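Local atomic coordinates of superoxide dismutase [Mn], mitochondrial (Saccharomyces cerevisiae S288C, PDB entry 4F6E), a protein that catalyses the dismutation of superoxide to hydrogen peroxide and oxygen, using one manganese ion in each subunit. Residues C82-W85 / E86-A89. The protein carries 2 engineered substitutions. Sequence-based numbering, arbitrary orientation.
Sequences CLFW and ENLA
Leu88 folds back onto Phe84 where helix 74-86 runs out. Its CB lies 3.9 Å from Phe84 O and equally near Trp85 O. CG settles against Phe84 O. CD1 then reaches over one face of the Phe84 ring, 3.8 Å from the centroid and 14° off the ring normal, a CH-pi contact. The same methyl also approaches the Trp85 ring, where Trp85 CE3 lies 4.4 Å from Leu88 CD1. With CG of Phe84 anti to its backbone N (chi1 -170°), the ring lies across from Leu88 and offers one face to CD1.

The backbone closes the last turn. Asn87 N donates to Leu83 O at 3.0 Å, and more weakly to Phe84 O. Leu88 N makes a weak bond to Trp85 O. Asn87 is the first residue to leave helical geometry. Asn87 OD1 sits 3.1 Å from Leu83 O. Arg201 donates to both, NH2 to Leu83 O and NH1 to OD1, which probably eases the closeness of the two acceptors. Ala166 N, at strand 165-168, also bonds to OD1. A leucine in place of Asn87 would probably leave Ala166 N and Arg201 NH1 without their shared acceptor and weaken the tie between helix end and strand.

Phe84 touches the manganese ligand Asp168. Trp85 meets the ligand His26 edge-to-face, and its NE1 bonds to His31 ND1. Polar bonds thus tie the helix end to Arg201 and strand 165-168, while Leu88 packs against rings beside the manganese ligands.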
ATOM      1  N   CYS A  82       0.600  19.307 -13.753  1.00  8.49           N
ATOM      2  CA  CYS A  82       1.246  20.612 -13.930  1.00 10.94           C
ATOM      3  C   CYS A  82       2.727  20.434 -14.232  1.00 10.32           C
ATOM      4  O   CYS A  82       3.264  21.082 -15.137  1.00 11.95           O
ATOM      5  CB  CYS A  82       1.079  21.498 -12.698  1.00  8.73           C
ATOM      6  SG  CYS A  82      -0.573  22.217 -12.541  1.00 13.77           S
ATOM      7  N   LEU A  83       3.385  19.542 -13.498  1.00  7.05           N
ATOM      8  CA  LEU A  83       4.809  19.278 -13.736  1.00  8.98           C
ATOM      9  C   LEU A  83       5.024  18.734 -15.147  1.00  8.84           C
ATOM     10  O   LEU A  83       5.957  19.144 -15.842  1.00  8.91           O
ATOM     11  CB  LEU A  83       5.364  18.281 -12.711  1.00  9.67           C
ATOM     12  CG  LEU A  83       5.417  18.788 -11.262  1.00 10.10           C
ATOM     13  CD1 LEU A  83       5.690  17.669 -10.282  1.00 11.89           C
ATOM     14  CD2 LEU A  83       6.482  19.870 -11.120  1.00 14.33           C
ATOM     15  N   PHE A  84       4.159  17.802 -15.540  1.00  8.16           N
ATOM     16  CA  PHE A  84       4.248  17.115 -16.827  1.00  8.18           C
ATOM     17  C   PHE A  84       4.215  18.118 -17.967  1.00  7.95           C
ATOM     18  O   PHE A  84       5.115  18.124 -18.811  1.00  8.93           O
ATOM     19  CB  PHE A  84       3.084  16.118 -16.927  1.00  8.04           C
ATOM     20  CG  PHE A  84       3.163  15.171 -18.098  1.00  8.11           C
ATOM     21  CD1 PHE A  84       4.291  14.394 -18.308  1.00  9.97           C
ATOM     22  CD2 PHE A  84       2.081  15.026 -18.959  1.00  9.75           C
ATOM     23  CE1 PHE A  84       4.354  13.503 -19.375  1.00  9.05           C
ATOM     24  CE2 PHE A  84       2.133  14.130 -20.018  1.00  8.58           C
ATOM     25  CZ  PHE A  84       3.266  13.370 -20.228  1.00  8.62           C
ATOM     26  N   TRP A  85       3.210  18.989 -17.998  1.00  9.07           N
ATOM     27  CA  TRP A  85       3.130  19.920 -19.125  1.00  9.21           C
ATOM     28  C   TRP A  85       4.353  20.821 -19.192  1.00 11.87           C
ATOM     29  O   TRP A  85       4.815  21.154 -20.276  1.00  9.84           O
ATOM     30  CB  TRP A  85       1.879  20.806 -19.096  1.00 10.41           C
ATOM     31  CG  TRP A  85       0.577  20.103 -18.820  1.00  9.97           C
ATOM     32  CD1 TRP A  85      -0.357  20.480 -17.894  1.00 10.75           C
ATOM     33  CD2 TRP A  85       0.046  18.930 -19.467  1.00  9.26           C
ATOM     34  NE1 TRP A  85      -1.423  19.624 -17.919  1.00 12.04           N
ATOM     35  CE2 TRP A  85      -1.199  18.658 -18.862  1.00  9.71           C
ATOM     36  CE3 TRP A  85       0.510  18.075 -20.471  1.00 11.76           C
ATOM     37  CZ2 TRP A  85      -1.991  17.575 -19.235  1.00 11.88           C
ATOM     38  CZ3 TRP A  85      -0.286  16.997 -20.846  1.00 13.64           C
ATOM     39  CH2 TRP A  85      -1.521  16.762 -20.229  1.00 14.26           C
ATOM     40  N   GLU A  86       4.875  21.209 -18.033  1.00  9.95           N
ATOM     41  CA  GLU A  86       6.015  22.115 -18.000  1.00  9.58           C
ATOM     42  C   GLU A  86       7.323  21.451 -18.425  1.00 10.93           C
ATOM     43  O   GLU A  86       8.249  22.144 -18.863  1.00 10.68           O
ATOM     44  CB  GLU A  86       6.162  22.783 -16.626  1.00 13.36           C
ATOM     45  CG  GLU A  86       5.119  23.875 -16.369  1.00 14.63           C
ATOM     46  CD  GLU A  86       5.356  25.139 -17.195  1.00 17.59           C
ATOM     47  OE1 GLU A  86       6.508  25.627 -17.246  1.00 19.71           O
ATOM     48  OE2 GLU A  86       4.381  25.651 -17.786  1.00 20.16           O
ATOM     49  N   ASN A  87       7.406  20.121 -18.311  1.00  9.61           N
ATOM     50  CA  ASN A  87       8.602  19.443 -18.820  1.00  9.31           C
ATOM     51  C   ASN A  87       8.434  18.767 -20.185  1.00  7.39           C
ATOM     52  O   ASN A  87       9.209  17.877 -20.530  1.00 10.32           O
ATOM     53  CB  ASN A  87       9.352  18.559 -17.770  1.00  7.91           C
ATOM     54  CG  ASN A  87       8.558  17.345 -17.256  1.00  8.85           C
ATOM     55  OD1 ASN A  87       8.373  17.194 -16.037  1.00  9.52           O
ATOM     56  ND2 ASN A  87       8.147  16.446 -18.157  1.00  9.67           N
ATOM     57  N   LEU A  88       7.447  19.238 -20.950  1.00  9.05           N
ATOM     58  CA  LEU A  88       7.281  18.890 -22.359  1.00 11.37           C
ATOM     59  C   LEU A  88       7.399  20.156 -23.210  1.00 13.42           C
ATOM     60  O   LEU A  88       7.010  21.240 -22.777  1.00 12.01           O
ATOM     61  CB  LEU A  88       5.908  18.254 -22.602  1.00  8.17           C
ATOM     62  CG  LEU A  88       5.666  16.945 -21.846  1.00 10.95           C
ATOM     63  CD1 LEU A  88       4.232  16.451 -22.039  1.00 10.20           C
ATOM     64  CD2 LEU A  88       6.662  15.880 -22.275  1.00 10.21           C
ATOM     65  N   ALA A  89       7.929  20.023 -24.419  1.00 11.46           N
ATOM     66  CA  ALA A  89       8.020  21.166 -25.322  1.00 10.48           C
ATOM     67  C   ALA A  89       8.223  20.658 -26.725  1.00 10.71           C
ATOM     68  O   ALA A  89       8.854  19.621 -26.916  1.00 11.08           O
ATOM     69  CB  ALA A  89       9.178  22.073 -24.919  1.00 13.16           C
TER